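Local coordinates for ancylostoma secreted protein 1 (Necator americanus, PDB 3NT8) that is a secreted two-CAP-domain protein of the hookworm, probably associated with the transition of infective larvae to parasitism, at residues S30-S35 / Q81-I86; Q87-G92 / K170-C175; P121-W126 / S150-S155; N289-Q294 / A373-N378; A347-P352 / G390-G395. All coordinates share one frame; numbering follows the deposited sequence.

Contact 1 (S30-S35 / Q81-I86)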
# COMPACT_ATOMS: atom_id res chain seq x y z
N SER A 30 15.19 -9.59 27.02
CA SER A 30 14.68 -10.31 28.21
C SER A 30 13.28 -9.78 28.73
O SER A 30 12.79 -10.26 29.74
CB SER A 30 15.75 -10.28 29.34
OG SER A 30 15.94 -8.95 29.81
N GLY A 31 12.71 -8.77 28.06
CA GLY A 31 11.42 -8.14 28.43
C GLY A 31 10.27 -9.14 28.27
O GLY A 31 9.30 -9.16 29.06
N ILE A 32 10.37 -10.00 27.26
CA ILE A 32 9.34 -11.04 27.11
C ILE A 32 10.05 -12.38 26.93
O ILE A 32 11.27 -12.37 26.69
CB ILE A 32 8.35 -10.72 26.00
CG1 ILE A 32 9.06 -10.49 24.65
CG2 ILE A 32 7.56 -9.42 26.40
CD1 ILE A 32 8.03 -10.45 23.41
N THR A 33 9.31 -13.50 27.12
CA THR A 33 9.90 -14.83 26.85
C THR A 33 9.65 -15.38 25.42
O THR A 33 8.82 -14.87 24.70
CB THR A 33 9.42 -15.86 27.85
OG1 THR A 33 8.04 -16.17 27.57
CG2 THR A 33 9.54 -15.27 29.26
N ASP A 34 10.33 -16.48 25.05
CA ASP A 34 10.02 -17.14 23.76
C ASP A 34 8.62 -17.64 23.71
O ASP A 34 7.98 -17.62 22.65
CB ASP A 34 11.01 -18.23 23.40
CG ASP A 34 12.29 -17.67 22.86
OD1 ASP A 34 12.38 -16.41 22.75
OD2 ASP A 34 13.22 -18.46 22.58
N SER A 35 8.12 -18.03 24.87
CA SER A 35 6.79 -18.55 24.97
C SER A 35 5.79 -17.45 24.67
O SER A 35 4.71 -17.70 24.10
CB SER A 35 6.58 -19.13 26.38
OG SER A 35 5.27 -19.58 26.44
N GLN A 81 12.88 -2.51 19.38
CA GLN A 81 12.55 -1.10 19.29
C GLN A 81 11.25 -0.77 20.02
O GLN A 81 11.19 0.21 20.72
CB GLN A 81 12.52 -0.64 17.82
CG GLN A 81 12.53 0.85 17.71
CD GLN A 81 12.85 1.37 16.31
OE1 GLN A 81 13.03 0.58 15.35
NE2 GLN A 81 12.92 2.70 16.19
N LEU A 82 10.23 -1.60 19.84
CA LEU A 82 8.97 -1.38 20.49
C LEU A 82 9.12 -1.53 22.03
O LEU A 82 8.50 -0.77 22.80
CB LEU A 82 7.94 -2.36 19.93
CG LEU A 82 6.60 -2.43 20.65
CD1 LEU A 82 5.96 -1.09 20.51
CD2 LEU A 82 5.72 -3.47 20.04
N GLN A 83 9.93 -2.50 22.43
CA GLN A 83 10.15 -2.71 23.86
C GLN A 83 10.77 -1.46 24.52
O GLN A 83 10.37 -1.09 25.63
CB GLN A 83 11.00 -3.96 24.10
CG GLN A 83 11.27 -4.21 25.58
CD GLN A 83 10.15 -4.99 26.22
OE1 GLN A 83 10.04 -6.15 25.96
NE2 GLN A 83 9.33 -4.35 27.04
N ASP A 84 11.73 -0.84 23.84
CA ASP A 84 12.40 0.37 24.32
C ASP A 84 11.44 1.56 24.44
O ASP A 84 11.68 2.47 25.21
CB ASP A 84 13.59 0.74 23.41
CG ASP A 84 14.69 -0.26 23.48
OD1 ASP A 84 14.87 -0.87 24.55
OD2 ASP A 84 15.41 -0.43 22.48
N ALA A 85 10.33 1.51 23.70
CA ALA A 85 9.45 2.66 23.63
C ALA A 85 8.35 2.65 24.66
O ALA A 85 7.74 3.68 24.93
CB ALA A 85 8.89 2.83 22.24
N ILE A 86 8.12 1.48 25.23
CA ILE A 86 7.02 1.31 26.17
C ILE A 86 7.49 1.15 27.63
O ILE A 86 6.73 0.69 28.48
CB ILE A 86 6.06 0.15 25.73
CG1 ILE A 86 6.78 -1.23 25.75
CG2 ILE A 86 5.55 0.41 24.30
CD1 ILE A 86 5.83 -2.42 25.64

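Contact 2 (Q87-G92 / K170-C175)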
# COMPACT_ATOMS: atom_id res chain seq x y z
N GLN A 87 8.73 1.53 27.92
CA GLN A 87 9.26 1.25 29.27
C GLN A 87 8.47 1.96 30.39
O GLN A 87 8.37 1.47 31.52
CB GLN A 87 10.77 1.52 29.36
CG GLN A 87 11.67 0.50 28.60
CD GLN A 87 11.74 -0.89 29.24
OE1 GLN A 87 12.23 -1.06 30.38
NE2 GLN A 87 11.27 -1.92 28.49
N SER A 88 7.88 3.10 30.05
CA SER A 88 7.11 3.87 31.03
C SER A 88 5.59 3.75 30.83
O SER A 88 4.82 4.56 31.38
CB SER A 88 7.51 5.33 30.89
OG SER A 88 7.40 5.70 29.52
N CYS A 89 5.16 2.73 30.08
CA CYS A 89 3.75 2.53 29.68
C CYS A 89 3.09 3.83 29.17
O CYS A 89 2.06 4.28 29.72
CB CYS A 89 2.92 1.86 30.79
SG CYS A 89 3.63 0.30 31.43
N PRO A 90 3.69 4.42 28.11
CA PRO A 90 3.19 5.71 27.62
C PRO A 90 1.79 5.60 27.03
O PRO A 90 1.41 4.54 26.53
CB PRO A 90 4.21 6.09 26.51
CG PRO A 90 4.60 4.79 25.95
CD PRO A 90 4.71 3.86 27.19
N SER A 91 1.06 6.72 27.10
CA SER A 91 -0.20 6.93 26.32
C SER A 91 0.07 7.18 24.83
O SER A 91 1.06 7.79 24.47
CB SER A 91 -0.97 8.13 26.88
OG SER A 91 -1.48 7.82 28.18
N GLY A 92 -0.82 6.69 23.97
CA GLY A 92 -0.70 6.94 22.54
C GLY A 92 0.25 6.01 21.84
O GLY A 92 0.54 4.92 22.32
N LYS A 170 -0.02 -0.88 36.09
CA LYS A 170 -0.39 -0.66 34.73
C LYS A 170 0.39 -1.61 33.81
O LYS A 170 1.55 -1.86 34.01
CB LYS A 170 -0.14 0.82 34.37
CG LYS A 170 -0.55 1.26 32.96
CD LYS A 170 -0.64 2.82 32.90
CE LYS A 170 -1.44 3.41 31.70
NZ LYS A 170 -0.95 2.88 30.36
N LEU A 171 -0.27 -2.11 32.77
CA LEU A 171 0.36 -3.03 31.81
C LEU A 171 0.09 -2.56 30.40
O LEU A 171 -1.03 -2.37 30.02
CB LEU A 171 -0.17 -4.46 31.98
CG LEU A 171 0.33 -5.50 30.95
CD1 LEU A 171 1.79 -5.89 31.15
CD2 LEU A 171 -0.48 -6.73 31.05
N ALA A 172 1.13 -2.38 29.62
CA ALA A 172 0.91 -2.02 28.24
C ALA A 172 1.37 -3.22 27.40
O ALA A 172 2.44 -3.81 27.68
CB ALA A 172 1.66 -0.74 27.89
N VAL A 173 0.52 -3.61 26.46
CA VAL A 173 0.79 -4.67 25.50
C VAL A 173 0.60 -4.11 24.09
O VAL A 173 -0.37 -3.44 23.85
CB VAL A 173 -0.16 -5.86 25.68
CG1 VAL A 173 0.26 -6.98 24.71
CG2 VAL A 173 -0.19 -6.33 27.16
N SER A 174 1.56 -4.35 23.21
CA SER A 174 1.66 -3.61 21.94
C SER A 174 2.33 -4.50 20.87
O SER A 174 3.10 -5.33 21.19
CB SER A 174 2.40 -2.25 22.08
OG SER A 174 2.33 -1.48 20.84
N CYS A 175 1.98 -4.30 19.61
CA CYS A 175 2.57 -5.03 18.48
C CYS A 175 2.70 -4.00 17.41
O CYS A 175 1.86 -3.11 17.30
CB CYS A 175 1.65 -6.17 17.96
SG CYS A 175 1.43 -7.61 18.99
O HOH W 1 -2.81 5.03 28.42

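Contact 3 (P121-W126 / S150-S155)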
# COMPACT_ATOMS: atom_id res chain seq x y z
N PRO A 121 -6.25 -12.10 25.73
CA PRO A 121 -7.37 -11.19 25.70
C PRO A 121 -7.02 -9.86 25.03
O PRO A 121 -7.92 -9.19 24.56
CB PRO A 121 -7.75 -11.04 27.20
CG PRO A 121 -6.44 -11.25 27.90
CD PRO A 121 -5.86 -12.44 27.11
N THR A 122 -5.73 -9.46 25.03
CA THR A 122 -5.33 -8.27 24.25
C THR A 122 -5.53 -8.47 22.74
O THR A 122 -6.13 -7.64 22.04
CB THR A 122 -3.86 -7.87 24.47
OG1 THR A 122 -3.71 -7.57 25.85
CG2 THR A 122 -3.50 -6.61 23.66
N LEU A 123 -4.99 -9.58 22.25
CA LEU A 123 -5.00 -9.86 20.84
C LEU A 123 -6.47 -10.15 20.36
O LEU A 123 -6.89 -9.72 19.27
CB LEU A 123 -3.99 -10.95 20.48
CG LEU A 123 -2.60 -10.42 20.02
CD1 LEU A 123 -1.94 -9.68 21.16
CD2 LEU A 123 -1.71 -11.53 19.66
N SER A 124 -7.24 -10.83 21.19
CA SER A 124 -8.60 -11.13 20.82
C SER A 124 -9.52 -9.94 20.85
O SER A 124 -10.50 -9.86 20.06
CB SER A 124 -9.15 -12.36 21.59
OG SER A 124 -9.36 -12.15 22.96
N GLY A 125 -9.21 -8.99 21.72
CA GLY A 125 -9.83 -7.66 21.76
C GLY A 125 -9.52 -6.82 20.49
O GLY A 125 -10.42 -6.17 19.93
N TRP A 126 -8.27 -6.85 20.04
CA TRP A 126 -7.88 -6.25 18.74
C TRP A 126 -8.62 -6.88 17.59
O TRP A 126 -9.16 -6.18 16.73
CB TRP A 126 -6.37 -6.36 18.50
CG TRP A 126 -5.55 -5.53 19.40
CD1 TRP A 126 -5.98 -4.42 20.11
CD2 TRP A 126 -4.15 -5.66 19.68
NE1 TRP A 126 -4.92 -3.90 20.82
CE2 TRP A 126 -3.80 -4.65 20.61
CE3 TRP A 126 -3.15 -6.52 19.25
CZ2 TRP A 126 -2.50 -4.47 21.10
CZ3 TRP A 126 -1.86 -6.36 19.78
CH2 TRP A 126 -1.56 -5.34 20.69
N SER A 150 -7.37 -4.40 11.21
CA SER A 150 -6.68 -4.14 9.94
C SER A 150 -5.18 -4.40 9.94
O SER A 150 -4.68 -5.03 9.00
CB SER A 150 -7.01 -2.73 9.40
OG SER A 150 -6.30 -1.69 10.05
N ASN A 151 -4.48 -3.99 11.02
CA ASN A 151 -3.07 -4.32 11.22
C ASN A 151 -2.82 -5.80 11.40
O ASN A 151 -1.84 -6.30 10.91
CB ASN A 151 -2.39 -3.54 12.39
CG ASN A 151 -2.50 -2.04 12.21
OD1 ASN A 151 -2.30 -1.55 11.12
ND2 ASN A 151 -2.91 -1.31 13.27
N MET A 152 -3.73 -6.49 12.07
CA MET A 152 -3.54 -7.93 12.32
C MET A 152 -3.71 -8.75 11.04
O MET A 152 -3.00 -9.74 10.86
CB MET A 152 -4.50 -8.43 13.40
CG MET A 152 -4.30 -7.77 14.74
SD MET A 152 -5.16 -8.59 16.14
CE MET A 152 -4.45 -10.26 16.08
N VAL A 153 -4.62 -8.33 10.17
CA VAL A 153 -5.12 -9.15 9.07
C VAL A 153 -4.48 -8.76 7.75
O VAL A 153 -4.58 -9.54 6.76
CB VAL A 153 -6.71 -9.12 8.99
CG1 VAL A 153 -7.18 -7.95 8.22
CG2 VAL A 153 -7.26 -10.33 8.32
N TYR A 154 -3.82 -7.60 7.69
CA TYR A 154 -3.40 -7.05 6.41
C TYR A 154 -2.53 -7.98 5.60
O TYR A 154 -1.43 -8.31 5.99
CB TYR A 154 -2.72 -5.68 6.60
CG TYR A 154 -2.50 -4.94 5.29
CD1 TYR A 154 -3.59 -4.56 4.49
CD2 TYR A 154 -1.22 -4.63 4.85
CE1 TYR A 154 -3.39 -3.87 3.26
CE2 TYR A 154 -1.02 -3.95 3.68
CZ TYR A 154 -2.10 -3.59 2.88
OH TYR A 154 -1.84 -2.92 1.71
N SER A 155 -2.98 -8.34 4.42
CA SER A 155 -2.39 -9.46 3.68
C SER A 155 -0.94 -9.27 3.27
O SER A 155 -0.22 -10.26 3.27
CB SER A 155 -3.28 -9.80 2.51
OG SER A 155 -3.31 -8.79 1.53

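Contact 4 (N289-Q294 / A373-N378)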
# COMPACT_ATOMS: atom_id res chain seq x y z
N ASN A 289 13.80 15.90 -2.55
CA ASN A 289 14.85 16.20 -1.52
C ASN A 289 14.59 17.48 -0.67
O ASN A 289 15.11 17.66 0.42
CB ASN A 289 16.24 16.23 -2.17
CG ASN A 289 16.67 14.87 -2.68
OD1 ASN A 289 16.02 13.87 -2.35
ND2 ASN A 289 17.75 14.81 -3.48
N LYS A 290 13.71 18.34 -1.17
CA LYS A 290 13.34 19.56 -0.43
C LYS A 290 12.45 19.30 0.77
O LYS A 290 12.42 20.13 1.69
CB LYS A 290 12.68 20.56 -1.37
CG LYS A 290 13.68 21.17 -2.34
CD LYS A 290 12.92 22.14 -3.26
CE LYS A 290 13.82 22.58 -4.40
NZ LYS A 290 13.05 23.37 -5.35
N CYS A 291 11.70 18.20 0.74
CA CYS A 291 10.94 17.74 1.90
C CYS A 291 9.79 18.65 2.31
O CYS A 291 9.29 18.62 3.45
CB CYS A 291 11.87 17.47 3.09
SG CYS A 291 12.70 15.94 2.92
N VAL A 292 9.37 19.47 1.35
CA VAL A 292 8.16 20.24 1.52
C VAL A 292 6.98 19.60 0.71
O VAL A 292 6.96 19.57 -0.54
CB VAL A 292 8.35 21.75 1.07
CG1 VAL A 292 7.12 22.53 1.45
CG2 VAL A 292 9.68 22.41 1.67
N TYR A 293 5.97 19.14 1.44
CA TYR A 293 4.81 18.49 0.83
C TYR A 293 3.94 19.47 0.02
O TYR A 293 2.95 20.02 0.51
CB TYR A 293 4.01 17.72 1.88
CG TYR A 293 2.86 17.02 1.24
CD1 TYR A 293 3.10 15.94 0.38
CD2 TYR A 293 1.55 17.44 1.45
CE1 TYR A 293 2.08 15.29 -0.26
CE2 TYR A 293 0.51 16.78 0.83
CZ TYR A 293 0.80 15.70 -0.03
OH TYR A 293 -0.19 15.04 -0.66
N GLN A 294 4.33 19.70 -1.23
CA GLN A 294 3.55 20.58 -2.09
C GLN A 294 4.02 20.32 -3.51
O GLN A 294 5.00 19.59 -3.72
CB GLN A 294 3.72 22.08 -1.69
CG GLN A 294 5.17 22.53 -1.50
CD GLN A 294 5.39 24.04 -1.39
OE1 GLN A 294 4.52 24.79 -0.91
NE2 GLN A 294 6.56 24.49 -1.81
N ALA A 373 10.34 9.63 -7.34
CA ALA A 373 11.24 9.60 -6.19
C ALA A 373 10.50 9.25 -4.91
O ALA A 373 9.37 9.59 -4.76
CB ALA A 373 11.97 10.94 -6.04
N VAL A 374 11.16 8.55 -3.99
CA VAL A 374 10.62 8.34 -2.66
C VAL A 374 11.73 8.78 -1.69
O VAL A 374 12.85 8.21 -1.68
CB VAL A 374 10.24 6.84 -2.37
CG1 VAL A 374 9.62 6.69 -0.99
CG2 VAL A 374 9.21 6.28 -3.34
N VAL A 375 11.42 9.79 -0.88
CA VAL A 375 12.44 10.48 -0.06
C VAL A 375 12.03 10.31 1.40
O VAL A 375 10.83 10.52 1.74
CB VAL A 375 12.58 12.01 -0.40
CG1 VAL A 375 13.79 12.64 0.35
CG2 VAL A 375 12.81 12.22 -1.87
N PHE A 376 12.97 9.90 2.25
CA PHE A 376 12.65 9.81 3.69
C PHE A 376 12.86 11.17 4.33
O PHE A 376 14.00 11.62 4.50
CB PHE A 376 13.46 8.75 4.41
CG PHE A 376 13.26 7.32 3.88
CD1 PHE A 376 12.03 6.89 3.40
CD2 PHE A 376 14.28 6.40 3.95
CE1 PHE A 376 11.85 5.58 2.94
CE2 PHE A 376 14.12 5.09 3.49
CZ PHE A 376 12.86 4.69 2.98
N CYS A 377 11.77 11.85 4.64
CA CYS A 377 11.86 13.14 5.27
C CYS A 377 11.65 12.91 6.77
O CYS A 377 11.18 11.84 7.18
CB CYS A 377 10.83 14.08 4.66
SG CYS A 377 11.15 14.51 2.88
N ASN A 378 12.03 13.88 7.60
CA ASN A 378 11.99 13.66 9.05
C ASN A 378 10.56 13.67 9.64
O ASN A 378 10.32 13.38 10.84
CB ASN A 378 12.96 14.59 9.79
CG ASN A 378 12.81 16.07 9.40
OD1 ASN A 378 11.70 16.58 9.18
ND2 ASN A 378 13.93 16.77 9.36

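Contact 5 (A347-P352 / G390-G395)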
# COMPACT_ATOMS: atom_id res chain seq x y z
N ALA A 347 -15.81 21.97 -13.96
CA ALA A 347 -16.97 21.48 -13.21
C ALA A 347 -16.67 20.22 -12.38
O ALA A 347 -17.10 20.14 -11.20
CB ALA A 347 -18.18 21.25 -14.12
N LEU A 348 -15.95 19.25 -12.97
CA LEU A 348 -15.51 18.04 -12.22
C LEU A 348 -14.37 18.33 -11.26
O LEU A 348 -14.23 17.66 -10.24
CB LEU A 348 -15.03 16.92 -13.15
CG LEU A 348 -16.02 16.11 -13.94
CD1 LEU A 348 -15.19 15.34 -14.92
CD2 LEU A 348 -16.83 15.15 -13.11
N TRP A 349 -13.52 19.27 -11.64
CA TRP A 349 -12.37 19.69 -10.80
C TRP A 349 -12.86 20.35 -9.50
O TRP A 349 -12.44 19.98 -8.38
CB TRP A 349 -11.49 20.70 -11.57
CG TRP A 349 -10.18 20.96 -10.88
CD1 TRP A 349 -9.96 21.80 -9.82
CD2 TRP A 349 -8.91 20.34 -11.19
NE1 TRP A 349 -8.64 21.75 -9.46
CE2 TRP A 349 -7.97 20.86 -10.27
CE3 TRP A 349 -8.50 19.39 -12.13
CZ2 TRP A 349 -6.63 20.48 -10.28
CZ3 TRP A 349 -7.17 19.02 -12.14
CH2 TRP A 349 -6.25 19.56 -11.22
N ASN A 350 -13.78 21.30 -9.65
CA ASN A 350 -14.18 22.12 -8.53
C ASN A 350 -15.19 21.45 -7.60
O ASN A 350 -15.80 22.11 -6.76
CB ASN A 350 -14.69 23.46 -9.06
CG ASN A 350 -13.62 24.21 -9.81
OD1 ASN A 350 -12.42 24.13 -9.49
ND2 ASN A 350 -14.04 24.98 -10.81
N ARG A 351 -15.37 20.14 -7.77
CA ARG A 351 -16.31 19.40 -6.94
C ARG A 351 -15.82 19.43 -5.50
O ARG A 351 -14.64 19.29 -5.22
CB ARG A 351 -16.50 17.96 -7.44
CG ARG A 351 -17.56 17.79 -8.51
CD ARG A 351 -17.63 16.35 -9.01
NE ARG A 351 -16.32 15.86 -9.45
CZ ARG A 351 -16.09 14.58 -9.76
NH1 ARG A 351 -17.07 13.69 -9.70
NH2 ARG A 351 -14.88 14.18 -10.16
N PRO A 352 -16.74 19.66 -4.57
CA PRO A 352 -16.31 19.84 -3.18
C PRO A 352 -15.79 18.50 -2.61
O PRO A 352 -16.52 17.52 -2.66
CB PRO A 352 -17.58 20.32 -2.48
CG PRO A 352 -18.39 21.01 -3.66
CD PRO A 352 -18.13 20.09 -4.81
N GLY A 390 3.13 15.24 -20.13
CA GLY A 390 2.41 15.93 -19.04
C GLY A 390 1.05 16.39 -19.54
O GLY A 390 0.95 16.99 -20.61
N GLY A 391 0.03 16.07 -18.76
CA GLY A 391 -1.36 16.21 -19.21
C GLY A 391 -2.11 17.23 -18.39
O GLY A 391 -1.63 18.34 -18.17
N ASN A 392 -3.33 16.90 -17.99
CA ASN A 392 -4.16 17.77 -17.18
C ASN A 392 -4.39 19.11 -17.90
O ASN A 392 -4.47 20.19 -17.27
CB ASN A 392 -3.65 17.95 -15.74
CG ASN A 392 -3.83 16.70 -14.89
OD1 ASN A 392 -4.08 15.61 -15.40
ND2 ASN A 392 -3.69 16.84 -13.61
N TYR A 393 -4.55 19.03 -19.20
CA TYR A 393 -5.07 20.15 -19.94
C TYR A 393 -6.58 20.31 -19.65
O TYR A 393 -7.36 19.42 -19.98
CB TYR A 393 -4.85 19.91 -21.45
CG TYR A 393 -3.46 19.54 -21.88
CD1 TYR A 393 -2.37 20.28 -21.47
CD2 TYR A 393 -3.25 18.48 -22.80
CE1 TYR A 393 -1.11 20.00 -21.89
CE2 TYR A 393 -1.98 18.17 -23.23
CZ TYR A 393 -0.90 18.95 -22.76
OH TYR A 393 0.39 18.71 -23.14
N MET A 394 -6.96 21.45 -19.07
CA MET A 394 -8.36 21.74 -18.70
C MET A 394 -9.23 21.94 -19.91
O MET A 394 -8.96 22.80 -20.77
CB MET A 394 -8.49 22.97 -17.78
CG MET A 394 -7.84 22.84 -16.42
SD MET A 394 -8.36 21.40 -15.42
CE MET A 394 -10.08 21.79 -15.20
N GLY A 395 -10.28 21.13 -19.96
CA GLY A 395 -11.25 21.13 -21.04
C GLY A 395 -10.92 20.09 -22.09
O GLY A 395 -11.63 20.00 -23.12

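Contact 1 (S30-S35 / Q81-I86)
Gly31 and Ile32 meet the side chain of Gln83 at one end of the first CAP domain. This domain is an alpha-beta-alpha sandwich, and helix 76-85 lies against its central sheet. The contact joins that helix to the turn leading into helix 34-52. The packed part is small and centres on one amide oxygen. Gln83 OE1 stands 3.5 Å from Gly31 CA, at the side where glycine has no side chain. The same oxygen lies 4.1 Å from CG2 of Ile32. The side chains of Ile32 and Gln83 run past each other in opposite directions. Gln83 CG extends anti to the backbone N (chi1 179°), and a bend at chi2 (86°) then turns the amide towards the turn. Both ends of this buried amide have partners outside the two segments. OE1 accepts a hydrogen bond from Asn29 ND2, and NE2 donates one to the carbonyl oxygen of Tyr164 on strand 159-167. Asn29 OD1 also accepts from the backbone N of Gly31. One asparagine side chain thus grips both the Gly31 backbone and the Gln83 amide. Ile32 continues the buried side by packing on Tyr164. The outer side is looser. Ser30, Thr33 and Asp84 are exposed and do not meet across the contact. At the N-cap of helix 34-52, the Thr33 side chain caps a backbone N of the first turn while Asp36 OD2 accepts from Thr33 N, as in a capping box. The link thus rests largely on the glutamine amide, with Gln83 CD 4.1 Å from Gly31 CA.

Contact 2 (Q87-G92 / K170-C175)
Cys89 packs on Lys170 and Ala172, where the loop after helix 76-85 passes over strand 170-177. Along the loop, Gln87 comes first and ties it to the end of helix 76-85 and to strand 159-167. Its NE2 donates to the carbonyl oxygen of Gln83, and its OE1 accepts from Lys165 NZ. At Cys89 the backbone takes a left-handed conformation (phi 46°), and the side chain turns inward. Its CB lies 4.1 Å from the CB of Ala172. SG sits over the strand backbone, 4.0 Å from Lys170 O, and is bonded covalently to Cys167 SG. The disulfide therefore fastens the loop to strand 159-167, the neighbour of 170-177 in the central sheet of the CAP alpha-beta-alpha sandwich. Lys170 reaches out alongside the cysteine. Its chain is extended until a bend at chi4 (-53°) swings NZ towards the loop. NZ makes a weak hydrogen bond of 3.4 Å to Cys89 O, and it also bonds Ser105 OG on strand 100-107. Pro90 then leads the chain away from the strand to exposed Ser91. There a water 3.1 Å from Ser91 OG also accepts a weak bond from Lys170 NZ.

Contact 3 (P121-W126 / S150-S155)
A Met-aromatic contact between Met152 and Trp126 joins two helices of the first CAP domain. Helix 119-127 belongs to a helical layer of the alpha-beta-alpha sandwich, and helix 147-153 reaches it from its flank through one methionine. Met152 is the sole residue of 150-155 that reaches across. Its SD lies 3.5 Å from Trp126 CB, close to the root of the indole. The sulfur is at the ring edge rather than over a face: it is 5.5 Å from the centroid of the five-membered ring and 82° off the ring normal. The methionine chain is extended as far as SD and bends at chi3 (58°), which swings the methyl group towards Leu123. There CE lies 4.4 Å from Leu123 CG, and SD is 3.8 Å from the carbonyl oxygen of Leu123. The sulfur end thus sits against two residues one helical turn apart. All three residues are buried. Helix 34-52 packs alongside, with His44 touching both Leu123 and Met152. Asn102 of strand 100-107 touches both Trp126 and Met152. The indole itself points towards the sheet and touches Cys175, while its NE1 makes a weak hydrogen bond to Thr103 O. Past the methionine, Arg48 holds the end of helix 147-153, with NH1 on Met152 O and NH2 on Tyr154 O. A further neighbour within helix 119-127 packs on the indole: Thr122 CG2 lies 3.5 Å above the ring plane, offset towards the rim.

Contact 4 (N289-Q294 / A373-N378)
A disulfide between Cys291 and Cys377 crosslinks the loop after helix 278-288 to the far end of strand 369-376. SG of Cys291 and SG of Cys377 are 2.1 Å apart. The torsion about this bond is -88°, close to the relaxed right angle of a disulfide. The two CA atoms are 5.8 Å apart. In each cysteine SG stands anti to the carbonyl carbon, and the two CB atoms point towards each other across the gap. Cys291 is the first residue to leave the helix, and its positive phi (67°) turns the chain so that its side chain faces the strand. This is the second CAP domain. The bridge matches the Cys89-Cys167 bridge of the first domain, which likewise ties the loop after a helix to a central sheet. Beside the sulfurs, Val375 packs against the end of the helix and the bridge. Its CG1 is 4.3 Å from Cys291 SG. The amide oxygen of Asn289 rests against both methyls of Val375, with CG2 3.6 Å and CG1 3.7 Å from OD1. The two side chains cross at about a right angle. Asn289 starts away from the strand, and its amide end turns back towards it. Beyond the disulfide the loop makes an inverse gamma turn centred on Tyr293. That ring packs on Phe380 and Phe382 and forms a cation-pi contact with Lys310.

Contact 5 (A347-P352 / G390-G395)
Trp349 and Met394 form a Met-aromatic contact at the surface of the second CAP domain, again an alpha-beta-alpha sandwich. It joins the short helix 346-349 to the loop after strand 381-388, the last strand of the domain's central sheet in chain order. Met394 SD lies 3.9 Å from Trp349 CE3 and 4.5 Å from the centroid of the six-membered ring. The sulfur approaches obliquely, 37° off the ring normal. Bends at chi2 and chi3 fold the methionine back, and its CE reaches to 4.0 Å from Trp349 CB. The methionine lies across the indole, roughly square to it. Asn392 adds a second, looser touch. Its ND2 is 4.4 Å from Trp349 CZ3, at the ring edge and near the ring plane. The indole extends to this loop because its CG is anti to the backbone N (chi1 -169°). In the next shell, both ends of the Asn392 amide are fixed. OD1 is hydrogen-bonded to Thr360 OG1, and ND2 donates to Gly357 O. The neighbouring Gly391 N donates to Gln361 OE1. Leu344 packs on both Trp349 and Met394, and its backbone is hydrogen-bonded to that of Gly395. Further out, Arg351 holds the end of the short helix. Its NE donates to Leu348 O in a fairly straight bond of 2.9 Å, on a lone pair in the carbonyl plane. NH1 donates to Tyr336 O and NH2 to Gly337 O. Leu348 CD2 sits 3.5 Å above the centre of the flat guanidinium group of Arg351.

Contacts 1, 2 and 3 belong to the first CAP domain, and contacts 4 and 5 to the second. Contacts 1 and 2 adjoin: Leu82 CD2 lies 3.4 Å from Ser174 O. Contact 3 is nested within the chain loop that contact 2 closes. It also meets strand 170-177, where Cys175 SG lies 3.6 Å from Trp126 CZ3. The strand is therefore packed by contact 1 on one face and by contact 3 on the other. Contact 4 repeats the loop-to-sheet disulfide of contact 2 in the second domain, with its centre about 31 Å from that of contact 2. The segments of contacts 4 and 5 alternate along the chain, their centres about 26 Å apart.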